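Local coordinates for GCN5-related N-acetyltransferase (Brucella melitensis biovar Abortus, PDB 4J3G), which probably transfers an acetyl group from acetyl-coenzyme A to an amino group, as other GCN5-related N-acetyltransferases do, perhaps at the N-terminal alanine of a ribosomal protein, at residues L106-A111 / R121-E126; L24-A29 / P75-E80; N47-W52 / Q170-W175; A39-A44 / V86-Y91. One frame throughout, in Å; residues are numbered along the deposited sequence. Where two conformers were deposited one is given.

Contact 1 of 4, residues L106-A111 / R121-E126; sequences LSVYVA and RTLLAE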
loop_
_atom_site.group_PDB
_atom_site.type_symbol
_atom_site.label_atom_id
_atom_site.label_comp_id
_atom_site.label_asym_id
_atom_site.label_seq_id
_atom_site.Cartn_x
_atom_site.Cartn_y
_atom_site.Cartn_z
ATOM N N LEU A 106 5.431 -6.227 7.149
ATOM C CA LEU A 106 6.524 -6.345 8.090
ATOM C C LEU A 106 7.833 -5.881 7.487
ATOM O O LEU A 106 8.004 -5.898 6.255
ATOM C CB LEU A 106 6.583 -7.769 8.710
ATOM C CG LEU A 106 7.272 -8.965 8.064
ATOM C CD1 LEU A 106 7.028 -10.190 8.941
ATOM C CD2 LEU A 106 6.829 -9.250 6.661
ATOM N N SER A 107 8.754 -5.454 8.361
ATOM C CA SER A 107 10.096 -5.034 7.978
ATOM C C SER A 107 11.112 -5.573 8.956
ATOM O O SER A 107 10.845 -5.680 10.151
ATOM C CB SER A 107 10.198 -3.523 7.992
ATOM O OG SER A 107 9.347 -2.943 7.027
ATOM N N VAL A 108 12.276 -5.936 8.425
ATOM C CA VAL A 108 13.372 -6.465 9.195
ATOM C C VAL A 108 14.627 -5.749 8.750
ATOM O O VAL A 108 14.967 -5.782 7.568
ATOM C CB VAL A 108 13.597 -7.965 8.919
ATOM C CG1 VAL A 108 14.810 -8.480 9.680
ATOM C CG2 VAL A 108 12.372 -8.773 9.259
ATOM N N TYR A 109 15.335 -5.133 9.691
ATOM C CA TYR A 109 16.604 -4.459 9.394
ATOM C C TYR A 109 17.731 -5.053 10.186
ATOM O O TYR A 109 17.623 -5.216 11.410
ATOM C CB TYR A 109 16.506 -3.011 9.796
ATOM C CG TYR A 109 15.395 -2.320 9.134
ATOM C CD1 TYR A 109 15.548 -1.791 7.903
ATOM C CD2 TYR A 109 14.177 -2.222 9.740
ATOM C CE1 TYR A 109 14.482 -1.161 7.254
ATOM C CE2 TYR A 109 13.128 -1.550 9.143
ATOM C CZ TYR A 109 13.278 -1.037 7.896
ATOM O OH TYR A 109 12.195 -0.406 7.294
ATOM N N VAL A 110 18.842 -5.302 9.513
ATOM C CA VAL A 110 20.024 -5.848 10.197
ATOM C C VAL A 110 21.151 -4.872 10.018
ATOM O O VAL A 110 21.288 -4.290 8.944
ATOM C CB VAL A 110 20.420 -7.221 9.609
ATOM C CG1 VAL A 110 21.635 -7.799 10.360
ATOM C CG2 VAL A 110 19.233 -8.171 9.657
ATOM N N ALA A 111 21.936 -4.671 11.076
ATOM C CA ALA A 111 23.165 -3.858 10.987
ATOM C C ALA A 111 24.063 -4.194 9.763
ATOM O O ALA A 111 24.279 -5.378 9.401
ATOM C CB ALA A 111 23.948 -3.946 12.298
ATOM N N ARG A 121 16.710 -13.742 9.858
ATOM C CA ARG A 121 15.854 -14.911 9.900
ATOM C C ARG A 121 15.304 -15.141 11.322
ATOM O O ARG A 121 14.112 -15.383 11.486
ATOM C CB ARG A 121 16.608 -16.147 9.406
ATOM C CG ARG A 121 15.675 -17.302 9.053
ATOM C CD ARG A 121 16.389 -18.512 8.426
ATOM N NE ARG A 121 15.549 -19.702 8.567
ATOM C CZ ARG A 121 15.569 -20.770 7.776
ATOM N NH1 ARG A 121 16.419 -20.852 6.726
ATOM N NH2 ARG A 121 14.737 -21.778 8.048
ATOM N N THR A 122 16.128 -14.929 12.337
ATOM C CA THR A 122 15.699 -15.081 13.743
ATOM C C THR A 122 14.639 -14.005 14.138
ATOM O O THR A 122 13.658 -14.278 14.846
ATOM C CB THR A 122 16.904 -14.929 14.703
ATOM O OG1 THR A 122 17.920 -15.914 14.388
ATOM C CG2 THR A 122 16.492 -15.105 16.153
ATOM N N LEU A 123 14.897 -12.765 13.742
ATOM C CA LEU A 123 13.925 -11.718 13.918
ATOM C C LEU A 123 12.581 -12.017 13.230
ATOM O O LEU A 123 11.519 -11.795 13.832
ATOM C CB LEU A 123 14.467 -10.398 13.410
ATOM C CG LEU A 123 15.469 -9.726 14.335
ATOM C CD1 LEU A 123 16.224 -8.661 13.565
ATOM C CD2 LEU A 123 14.776 -9.159 15.562
ATOM N N LEU A 124 12.622 -12.455 11.964
ATOM C CA LEU A 124 11.401 -12.738 11.214
ATOM C C LEU A 124 10.622 -13.816 11.933
ATOM O O LEU A 124 9.392 -13.703 12.153
ATOM C CB LEU A 124 11.753 -13.207 9.790
ATOM C CG LEU A 124 10.602 -13.479 8.850
ATOM C CD1 LEU A 124 9.678 -12.278 8.790
ATOM C CD2 LEU A 124 11.111 -13.850 7.448
ATOM N N ALA A 125 11.336 -14.873 12.344
ATOM C CA ALA A 125 10.656 -15.962 13.000
ATOM C C ALA A 125 9.922 -15.497 14.247
ATOM O O ALA A 125 8.806 -15.934 14.502
ATOM C CB ALA A 125 11.611 -17.102 13.327
ATOM N N GLU A 126 10.541 -14.642 15.043
ATOM C CA GLU A 126 9.903 -14.194 16.289
ATOM C C GLU A 126 8.763 -13.212 16.020
ATOM O O GLU A 126 7.708 -13.254 16.668
ATOM C CB GLU A 126 10.926 -13.567 17.233
ATOM C CG GLU A 126 10.337 -13.205 18.605
ATOM C CD GLU A 126 9.516 -14.323 19.266
ATOM O OE1 GLU A 126 9.942 -15.530 19.245
ATOM O OE2 GLU A 126 8.461 -13.979 19.844
#
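Leu106 and Leu124 meet methyl to methyl: CD1 of Leu106 lies 3.4 Å from CD1 of Leu124, tighter than a usual van der Waals contact, with the two side chains at about a right angle. Leu106 CG sits between its own backbone N and carbonyl carbon (chi1 84°), a less common place for a leucine, and from there the extended branch sends CD1 out to the helix. Two residues on, on the same face of the strand, Val108 divides its methyls between two leucines of the helix. Its CG1 reaches Leu123 CD1 at 4.1 Å, while CG2 stands 4.4 Å from Leu124 CD1. The same Leu123 CD1 comes within 4.3 Å of the carbonyl O of Tyr109, which carries the contact onto the strand backbone. No hydrogen bond crosses here. Branched aliphatic residues suit such an interface, since methyls can mesh without demanding polar partners. Strand and helix run roughly antiparallel, at 152° and 8.7 Å between the axes, as expected for the first half of a beta-alpha-beta unit. The loop between them is glycine-rich; in this family that sequence typically holds the pyrophosphate of acetyl-coenzyme A, and Gly118 O there bonds to Thr122 OG1. Farther out, Leu124 also packs on Leu153 and His154 of helix 148-156, and Leu123 on Ile26 and Ala89. Strand 103-110 thus runs between 84-93, bonded at Ser107 and Tyr109, and 138-144, bonded at Leu106, with helix 119-133 packed along one face.

Contact 2 of 4, residues L24-A29 / P75-E80; sequences LLIRHA and PVLVAE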
loop_
_atom_site.group_PDB
_atom_site.type_symbol
_atom_site.label_atom_id
_atom_site.label_comp_id
_atom_site.label_asym_id
_atom_site.label_seq_id
_atom_site.Cartn_x
_atom_site.Cartn_y
_atom_site.Cartn_z
ATOM N N LEU A 24 21.774 -14.912 19.917
ATOM C CA LEU A 24 20.992 -13.661 19.926
ATOM C C LEU A 24 19.937 -13.683 21.030
ATOM O O LEU A 24 19.363 -14.733 21.343
ATOM C CB LEU A 24 20.298 -13.440 18.582
ATOM C CG LEU A 24 21.150 -13.393 17.318
ATOM C CD1 LEU A 24 20.282 -13.392 16.065
ATOM C CD2 LEU A 24 22.023 -12.151 17.343
ATOM N N LEU A 25 19.704 -12.522 21.627
ATOM C CA LEU A 25 18.542 -12.298 22.499
ATOM C C LEU A 25 17.549 -11.463 21.719
ATOM O O LEU A 25 17.898 -10.387 21.272
ATOM C CB LEU A 25 18.972 -11.507 23.728
ATOM C CG LEU A 25 17.899 -10.763 24.533
ATOM C CD1 LEU A 25 17.016 -11.759 25.261
ATOM C CD2 LEU A 25 18.552 -9.785 25.518
ATOM N N ILE A 26 16.327 -11.957 21.557
ATOM C CA ILE A 26 15.241 -11.188 20.927
ATOM C C ILE A 26 14.323 -10.684 22.029
ATOM O O ILE A 26 13.890 -11.464 22.877
ATOM C CB ILE A 26 14.419 -12.050 19.946
ATOM C CG1 ILE A 26 15.342 -12.791 18.988
ATOM C CG2 ILE A 26 13.408 -11.194 19.184
ATOM C CD1 ILE A 26 16.149 -11.892 18.071
ATOM N N ARG A 27 14.041 -9.381 22.029
ATOM C CA ARG A 27 13.162 -8.768 23.016
ATOM C C ARG A 27 12.521 -7.537 22.426
ATOM O O ARG A 27 12.891 -7.086 21.325
ATOM C CB ARG A 27 13.970 -8.357 24.279
ATOM C CG ARG A 27 15.043 -7.314 24.002
ATOM C CD ARG A 27 15.752 -6.804 25.252
ATOM N NE ARG A 27 16.897 -5.949 24.909
ATOM C CZ ARG A 27 16.817 -4.663 24.537
ATOM N NH1 ARG A 27 15.651 -4.049 24.430
ATOM N NH2 ARG A 27 17.924 -3.994 24.241
ATOM N N HIS A 28 11.561 -6.975 23.142
ATOM C CA HIS A 28 10.901 -5.774 22.681
ATOM C C HIS A 28 11.782 -4.559 22.857
ATOM O O HIS A 28 12.522 -4.471 23.836
ATOM C CB HIS A 28 9.601 -5.541 23.413
ATOM C CG HIS A 28 8.551 -6.544 23.084
ATOM N ND1 HIS A 28 7.580 -6.316 22.136
ATOM C CD2 HIS A 28 8.337 -7.796 23.548
ATOM C CE1 HIS A 28 6.805 -7.381 22.037
ATOM N NE2 HIS A 28 7.245 -8.296 22.878
ATOM N N ALA A 29 11.677 -3.620 21.915
ATOM C CA ALA A 29 12.466 -2.389 21.944
ATOM C C ALA A 29 12.003 -1.475 23.064
ATOM O O ALA A 29 10.810 -1.345 23.318
ATOM C CB ALA A 29 12.344 -1.640 20.615
ATOM N N PRO A 75 4.134 -4.601 17.538
ATOM C CA PRO A 75 5.420 -4.956 18.158
ATOM C C PRO A 75 6.616 -4.343 17.447
ATOM O O PRO A 75 6.594 -4.169 16.206
ATOM C CB PRO A 75 5.513 -6.459 17.963
ATOM C CG PRO A 75 4.571 -6.781 16.897
ATOM C CD PRO A 75 3.482 -5.773 16.932
ATOM N N VAL A 76 7.595 -3.947 18.236
ATOM C CA VAL A 76 8.936 -3.695 17.730
ATOM C C VAL A 76 9.928 -4.588 18.482
ATOM O O VAL A 76 10.096 -4.453 19.671
ATOM C CB VAL A 76 9.378 -2.225 17.859
ATOM C CG1 VAL A 76 10.731 -2.083 17.197
ATOM C CG2 VAL A 76 8.372 -1.259 17.231
ATOM N N LEU A 77 10.591 -5.482 17.751
ATOM C CA LEU A 77 11.551 -6.406 18.309
ATOM C C LEU A 77 12.977 -5.947 17.997
ATOM O O LEU A 77 13.273 -5.440 16.868
ATOM C CB LEU A 77 11.353 -7.807 17.740
ATOM C CG LEU A 77 9.945 -8.352 17.931
ATOM C CD1 LEU A 77 9.865 -9.756 17.359
ATOM C CD2 LEU A 77 9.527 -8.306 19.395
ATOM N N VAL A 78 13.890 -6.182 18.949
ATOM C CA VAL A 78 15.303 -5.991 18.673
ATOM C C VAL A 78 16.085 -7.283 18.886
ATOM O O VAL A 78 15.699 -8.135 19.699
ATOM C CB VAL A 78 15.924 -4.861 19.526
ATOM C CG1 VAL A 78 15.274 -3.533 19.209
ATOM C CG2 VAL A 78 15.795 -5.150 21.010
ATOM N N ALA A 79 17.166 -7.428 18.134
ATOM C CA ALA A 79 18.103 -8.493 18.367
ATOM C C ALA A 79 19.336 -7.908 19.051
ATOM O O ALA A 79 19.944 -6.957 18.549
ATOM C CB ALA A 79 18.478 -9.146 17.067
ATOM N N GLU A 80 19.724 -8.533 20.154
ATOM C CA GLU A 80 20.887 -8.121 20.924
ATOM C C GLU A 80 21.939 -9.231 20.933
ATOM O O GLU A 80 21.606 -10.394 21.149
ATOM C CB GLU A 80 20.459 -7.798 22.356
ATOM C CG GLU A 80 21.542 -7.094 23.164
ATOM C CD GLU A 80 21.199 -6.983 24.633
ATOM O OE1 GLU A 80 20.118 -6.425 24.952
ATOM O OE2 GLU A 80 22.021 -7.452 25.481
HETATM O O HOH W 1 7.091 -3.885 21.015
#
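Val78 and Glu80 face Arg27 across an antiparallel strand pair, the 25-28 edge strand of the GNAT sheet and its neighbour 76-81. Leu25 with Glu80 and Arg27 with Val78 are the hydrogen-bonded pairs; Glu80 N to Leu25 O is 2.8 Å, and Val78 N to Arg27 O is 2.7 Å, nearly straight. The side chains of Leu25, Arg27, Val78 and Glu80 rise on one face of the sheet. Ala29 N extends the ladder to Val76 O. Arg27 leaves with CG between its backbone N and carbonyl carbon (chi1 62°), then runs extended to NE, which lays the guanidinium across the neighbouring strand. Val78 CG2 covers one face of that group, 3.6 Å from Arg27 NH1, while its CG1 packs on Ala29 CB. Glu80, also extended, brings OE1 to the guanidinium edge: Arg27 NE donates to Glu80 OE1 at 3.3 Å, in the guanidinium plane and as part of a salt bridge, and Arg27 NH2 adds a weak bond to the same oxygen. The carboxylate is turned 71° from that plane. NH1 is engaged by His28 O and, in a salt bridge, by Asp33, so a long, many-handed arginine suits this partly exposed place. On the other face Ile26 CD1 meets Ala79 CB, and the small alanine accepts the branched chain closely. At the far end Leu77 CD2 sits over the His28 ring in a CH-pi contact, 4.0 Å from its centroid.

Contact 3 of 4, residues N47-W52 / Q170-W175; sequences NTLAIW and QKFGRW. With EDO (1,2-ethanediol), chain G.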
loop_
_atom_site.group_PDB
_atom_site.type_symbol
_atom_site.label_atom_id
_atom_site.label_comp_id
_atom_site.label_asym_id
_atom_site.label_seq_id
_atom_site.Cartn_x
_atom_site.Cartn_y
_atom_site.Cartn_z
ATOM N N ASN A 47 22.612 3.322 2.457
ATOM C CA ASN A 47 23.516 2.304 1.887
ATOM C C ASN A 47 22.833 1.092 1.253
ATOM O O ASN A 47 23.507 0.126 0.915
ATOM C CB ASN A 47 24.458 1.785 2.963
ATOM C CG ASN A 47 25.383 2.856 3.459
ATOM O OD1 ASN A 47 25.874 3.649 2.678
ATOM N ND2 ASN A 47 25.567 2.925 4.751
ATOM N N THR A 48 21.509 1.104 1.150
ATOM C CA THR A 48 20.806 -0.099 0.650
ATOM C C THR A 48 19.556 0.244 -0.119
ATOM O O THR A 48 19.023 1.358 -0.036
ATOM C CB THR A 48 20.383 -1.043 1.815
ATOM O OG1 THR A 48 19.193 -0.550 2.432
ATOM C CG2 THR A 48 21.480 -1.172 2.873
ATOM N N LEU A 49 19.012 -0.786 -0.769
ATOM C CA LEU A 49 17.671 -0.696 -1.375
ATOM C C LEU A 49 16.562 -1.370 -0.542
ATOM O O LEU A 49 15.489 -1.700 -1.055
ATOM C CB LEU A 49 17.712 -1.282 -2.778
ATOM C CG LEU A 49 18.799 -0.747 -3.682
ATOM C CD1 LEU A 49 18.859 -1.574 -4.960
ATOM C CD2 LEU A 49 18.553 0.737 -3.966
ATOM N N ALA A 50 16.788 -1.509 0.755
ATOM C CA ALA A 50 15.784 -2.058 1.694
ATOM C C ALA A 50 14.700 -1.082 2.189
ATOM O O ALA A 50 13.689 -1.492 2.718
ATOM C CB ALA A 50 16.501 -2.647 2.894
ATOM N N ILE A 51 14.981 0.196 2.142
ATOM C CA ILE A 51 14.062 1.204 2.521
ATOM C C ILE A 51 14.155 2.137 1.328
ATOM O O ILE A 51 15.243 2.509 0.945
ATOM C CB ILE A 51 14.500 1.988 3.790
ATOM C CG1 ILE A 51 14.624 1.044 4.988
ATOM C CG2 ILE A 51 13.477 3.077 4.131
ATOM C CD1 ILE A 51 14.791 1.728 6.335
ATOM N N TRP A 52 13.004 2.485 0.742
ATOM C CA TRP A 52 12.952 3.411 -0.407
ATOM C C TRP A 52 12.585 4.811 0.052
ATOM O O TRP A 52 11.616 5.443 -0.419
ATOM C CB TRP A 52 11.989 2.907 -1.478
ATOM C CG TRP A 52 12.409 1.587 -2.070
ATOM C CD1 TRP A 52 13.555 0.906 -1.825
ATOM C CD2 TRP A 52 11.655 0.786 -3.003
ATOM N NE1 TRP A 52 13.570 -0.279 -2.548
ATOM C CE2 TRP A 52 12.409 -0.371 -3.269
ATOM C CE3 TRP A 52 10.416 0.930 -3.614
ATOM C CZ2 TRP A 52 11.974 -1.357 -4.152
ATOM C CZ3 TRP A 52 9.985 -0.042 -4.474
ATOM C CH2 TRP A 52 10.753 -1.177 -4.726
ATOM N N GLN A 170 11.646 4.503 -6.733
ATOM C CA GLN A 170 12.815 5.144 -7.258
ATOM C C GLN A 170 13.784 5.416 -6.113
ATOM O O GLN A 170 13.387 5.922 -5.065
ATOM C CB GLN A 170 12.451 6.454 -7.944
ATOM C CG GLN A 170 13.597 6.980 -8.779
ATOM C CD GLN A 170 13.272 8.293 -9.423
ATOM O OE1 GLN A 170 12.694 9.188 -8.785
ATOM N NE2 GLN A 170 13.665 8.442 -10.682
ATOM N N LYS A 171 15.060 5.120 -6.342
ATOM C CA LYS A 171 16.125 5.473 -5.378
ATOM C C LYS A 171 17.460 5.556 -6.121
ATOM O O LYS A 171 17.677 4.788 -7.012
ATOM C CB LYS A 171 16.236 4.427 -4.282
ATOM C CG LYS A 171 17.022 4.933 -3.087
ATOM C CD LYS A 171 16.930 3.988 -1.902
ATOM C CE LYS A 171 17.764 4.528 -0.752
ATOM N NZ LYS A 171 17.659 3.743 0.511
ATOM N N PHE A 172 18.328 6.492 -5.725
ATOM C CA PHE A 172 19.625 6.654 -6.366
ATOM C C PHE A 172 19.479 6.821 -7.875
ATOM O O PHE A 172 20.341 6.346 -8.672
ATOM C CB PHE A 172 20.533 5.447 -6.068
ATOM C CG PHE A 172 20.720 5.164 -4.609
ATOM C CD1 PHE A 172 20.994 6.191 -3.684
ATOM C CD2 PHE A 172 20.676 3.869 -4.166
ATOM C CE1 PHE A 172 21.204 5.897 -2.343
ATOM C CE2 PHE A 172 20.863 3.563 -2.823
ATOM C CZ PHE A 172 21.128 4.572 -1.913
ATOM N N GLY A 173 18.369 7.441 -8.287
ATOM C CA GLY A 173 18.081 7.701 -9.690
ATOM C C GLY A 173 17.631 6.490 -10.488
ATOM O O GLY A 173 17.472 6.570 -11.704
ATOM N N ARG A 174 17.397 5.371 -9.821
ATOM C CA ARG A 174 17.044 4.125 -10.502
ATOM C C ARG A 174 15.582 3.812 -10.268
ATOM O O ARG A 174 15.109 3.998 -9.135
ATOM C CB ARG A 174 17.859 2.973 -9.915
ATOM C CG ARG A 174 19.320 3.054 -10.207
ATOM C CD ARG A 174 20.127 2.337 -9.150
ATOM N NE ARG A 174 19.883 0.891 -9.121
ATOM C CZ ARG A 174 20.674 0.024 -8.480
ATOM N NH1 ARG A 174 21.764 0.449 -7.814
ATOM N NH2 ARG A 174 20.377 -1.267 -8.497
ATOM N N TRP A 175 14.880 3.310 -11.294
ATOM C CA TRP A 175 13.563 2.692 -11.058
ATOM C C TRP A 175 13.792 1.321 -10.471
ATOM O O TRP A 175 14.695 0.612 -10.891
ATOM C CB TRP A 175 12.705 2.553 -12.311
ATOM C CG TRP A 175 12.386 3.863 -13.002
ATOM C CD1 TRP A 175 12.829 4.246 -14.240
ATOM C CD2 TRP A 175 11.577 4.938 -12.521
ATOM N NE1 TRP A 175 12.345 5.482 -14.561
ATOM C CE2 TRP A 175 11.578 5.938 -13.523
ATOM C CE3 TRP A 175 10.851 5.165 -11.350
ATOM C CZ2 TRP A 175 10.877 7.145 -13.389
ATOM C CZ3 TRP A 175 10.147 6.374 -11.230
ATOM C CH2 TRP A 175 10.184 7.347 -12.237
HETATM C C1 EDO G . 11.860 -2.205 -0.176
HETATM O O1 EDO G . 12.096 -3.103 0.927
HETATM C C2 EDO G . 10.404 -1.782 -0.212
HETATM O O2 EDO G . 10.282 -0.671 0.644
#
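Lys171 reaches from a beta hairpin into the loop that contains Thr48, Leu49 and Ile51. The hairpin joins strands 160-171 and 174-184 through a type I' turn, whose Phe172 and Gly173 both have positive phi, a demand glycine meets easily. In related acetyltransferases these two regions flank the acceptor site. From CB, which is directed at the loop, the chain of Lys171 runs straight on, with CG anti to the backbone N (chi1 -164°). CG lies over the centre of the Phe172 ring, 3.9 Å above its plane. Lys171 CD passes between Leu49 CD2, 4.2 Å away, and Trp52 CA. Lys171 CE then lies 3.5 Å from Thr48 O. At the tip Lys171 NZ bonds to Thr48 O at 2.8 Å and to Ile51 O at 2.7 Å, each met nearly along its C=O direction. Val45 O is a further acceptor and Asn53 O a weak one. A lysine fits because its apolar stem crosses buried ground and its ammonium gathers carbonyls at and beyond the C-terminal end of helix 34-47. Around the turn, Trp175 stacks on His137 of the second subunit. Leu49 CD2 touches Phe172 CD2, while Leu49 CD1 lies over one face of the Arg174 guanidinium, 3.9 Å from Arg174 NH2.

Contact 4 of 4, residues A39-A44 / V86-Y91; sequences AIYNDA and VGYASY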
loop_
_atom_site.group_PDB
_atom_site.type_symbol
_atom_site.label_atom_id
_atom_site.label_comp_id
_atom_site.label_asym_id
_atom_site.label_seq_id
_atom_site.Cartn_x
_atom_site.Cartn_y
_atom_site.Cartn_z
ATOM N N ALA A 39 20.552 4.363 14.112
ATOM C CA ALA A 39 21.779 4.081 13.369
ATOM C C ALA A 39 21.512 3.046 12.279
ATOM O O ALA A 39 21.951 3.186 11.148
ATOM C CB ALA A 39 22.880 3.592 14.309
ATOM N N ILE A 40 20.729 2.038 12.626
ATOM C CA ILE A 40 20.419 0.951 11.694
ATOM C C ILE A 40 19.507 1.479 10.592
ATOM O O ILE A 40 19.732 1.246 9.422
ATOM C CB ILE A 40 19.789 -0.239 12.447
ATOM C CG1 ILE A 40 20.843 -0.848 13.381
ATOM C CG2 ILE A 40 19.232 -1.316 11.484
ATOM C CD1 ILE A 40 20.227 -1.671 14.500
ATOM N N TYR A 41 18.496 2.227 10.979
ATOM C CA TYR A 41 17.597 2.801 10.005
ATOM C C TYR A 41 18.308 3.759 9.028
ATOM O O TYR A 41 18.204 3.601 7.802
ATOM C CB TYR A 41 16.501 3.518 10.693
ATOM C CG TYR A 41 15.530 4.191 9.748
ATOM C CD1 TYR A 41 14.476 3.500 9.204
ATOM C CD2 TYR A 41 15.697 5.516 9.381
ATOM C CE1 TYR A 41 13.576 4.126 8.327
ATOM C CE2 TYR A 41 14.802 6.148 8.514
ATOM C CZ TYR A 41 13.744 5.438 8.000
ATOM O OH TYR A 41 12.914 6.047 7.070
ATOM N N ASN A 42 19.078 4.730 9.539
ATOM C CA ASN A 42 19.815 5.614 8.625
ATOM C C ASN A 42 20.866 4.904 7.733
ATOM O O ASN A 42 21.091 5.318 6.591
ATOM C CB ASN A 42 20.475 6.769 9.391
ATOM C CG ASN A 42 19.516 7.916 9.716
ATOM O OD1 ASN A 42 18.492 8.146 9.048
ATOM N ND2 ASN A 42 19.897 8.692 10.711
ATOM N N ASP A 43 21.484 3.854 8.263
ATOM C CA ASP A 43 22.391 3.008 7.493
ATOM C C ASP A 43 21.638 2.410 6.306
ATOM O O ASP A 43 22.108 2.523 5.190
ATOM C CB ASP A 43 22.956 1.890 8.365
ATOM C CG ASP A 43 24.286 1.305 7.824
ATOM O OD1 ASP A 43 24.544 1.255 6.597
ATOM O OD2 ASP A 43 25.107 0.917 8.679
ATOM N N ALA A 44 20.462 1.835 6.572
ATOM C CA ALA A 44 19.600 1.279 5.478
ATOM C C ALA A 44 19.196 2.356 4.461
ATOM O O ALA A 44 19.209 2.111 3.226
ATOM C CB ALA A 44 18.383 0.597 6.035
ATOM N N VAL A 86 21.856 -5.453 17.111
ATOM C CA VAL A 86 22.404 -5.784 15.778
ATOM C C VAL A 86 21.324 -5.886 14.720
ATOM O O VAL A 86 21.628 -6.020 13.511
ATOM C CB VAL A 86 23.287 -7.059 15.781
ATOM C CG1 VAL A 86 24.617 -6.773 16.472
ATOM C CG2 VAL A 86 22.597 -8.241 16.469
ATOM N N GLY A 87 20.076 -5.727 15.142
ATOM C CA GLY A 87 18.967 -5.607 14.180
ATOM C C GLY A 87 17.653 -5.319 14.854
ATOM O O GLY A 87 17.517 -5.496 16.047
ATOM N N TYR A 88 16.636 -4.938 14.072
ATOM C CA TYR A 88 15.295 -4.845 14.617
ATOM C C TYR A 88 14.227 -5.213 13.573
ATOM O O TYR A 88 14.481 -5.243 12.365
ATOM C CB TYR A 88 15.012 -3.450 15.201
ATOM C CG TYR A 88 14.823 -2.316 14.190
ATOM C CD1 TYR A 88 15.910 -1.593 13.696
ATOM C CD2 TYR A 88 13.538 -1.916 13.787
ATOM C CE1 TYR A 88 15.719 -0.521 12.811
ATOM C CE2 TYR A 88 13.343 -0.856 12.892
ATOM C CZ TYR A 88 14.443 -0.154 12.423
ATOM O OH TYR A 88 14.270 0.918 11.555
ATOM N N ALA A 89 13.019 -5.457 14.062
ATOM C CA ALA A 89 11.897 -5.818 13.165
ATOM C C ALA A 89 10.592 -5.283 13.685
ATOM O O ALA A 89 10.359 -5.183 14.914
ATOM C CB ALA A 89 11.775 -7.345 12.989
ATOM N N SER A 90 9.703 -4.966 12.756
ATOM C CA SER A 90 8.394 -4.544 13.155
ATOM C C SER A 90 7.383 -4.832 12.062
ATOM O O SER A 90 7.717 -5.297 10.978
ATOM C CB SER A 90 8.411 -3.049 13.513
ATOM O OG SER A 90 7.220 -2.688 14.204
ATOM N N TYR A 91 6.120 -4.603 12.391
ATOM C CA TYR A 91 5.068 -4.584 11.369
ATOM C C TYR A 91 4.067 -3.522 11.689
ATOM O O TYR A 91 3.960 -3.065 12.844
ATOM C CB TYR A 91 4.412 -5.930 11.173
ATOM C CG TYR A 91 3.600 -6.450 12.289
ATOM C CD1 TYR A 91 2.321 -5.920 12.580
ATOM C CD2 TYR A 91 4.029 -7.541 13.024
ATOM C CE1 TYR A 91 1.570 -6.425 13.624
ATOM C CE2 TYR A 91 3.256 -8.058 14.044
ATOM C CZ TYR A 91 2.041 -7.508 14.336
ATOM O OH TYR A 91 1.300 -8.032 15.395
#
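Tyr88 lies alongside Ile40 and ends against Tyr41, so one ring serves two consecutive helix residues. Ile40 and Tyr88 run past each other in opposite directions, the CG2 branch of Ile40 meeting ring atom CE1 of Tyr88 obliquely at 3.8 Å. The other branch continues to CD1; Ile40 CD1 lies 4.1 Å from Gly87 N and so rests on strand backbone. Tyr41 and Tyr88 cross at a slant without stacking. The hydroxyl of Tyr88 stands at the edge of the Tyr41 ring, near its plane, with Tyr88 OH 3.5 Å from CD1 of Tyr41 and equally far from its CB. Reciprocally, the backbone N of Tyr41 sits near the plane of the Tyr88 ring, at its edge. Tyr88 CG lies between its backbone N and carbonyl carbon (chi1 72°), which swings the ring from the strand toward the helix. A long, flat residue is apt here, because helix and strand axes are 9.4 Å apart and cross nearly perpendicularly, at 86°. The Tyr41 ring leads away from the strand, its OH bonding to Asn53 ND2 and its ring meeting Arg62 in a cation-pi contact. Tyr88 also meets the Tyr109 ring on strand 103-110 and Val78 on strand 76-81. Helix 34-47 therefore packs on the Tyr88 face of strand 84-93, whereas Ala89 and Tyr91 turn to helix 119-133 on the other.

In the fold
From the N terminus, the first segments of contacts 2, 4 and 3 follow one another before any loop is closed. Contact 2 closes first, pairing the edge strand with 76-81; contact 4 closes next, bringing helix 34-47 onto strand 84-93. Contact 1 then opens and closes locally, within one beta-alpha-beta unit. Contact 3 closes last and spans 118 residues, enclosing all of contact 1 and crossing contacts 2 and 4, which also cross each other. Contacts 1, 2 and 4 adjoin through neighbouring strands of one sheet, whereas contact 3 lies about 26 Å from contact 2, centre to centre, tying the C-terminal hairpin back to the N-terminal half. Ile51 links it to Tyr41 and Tyr109.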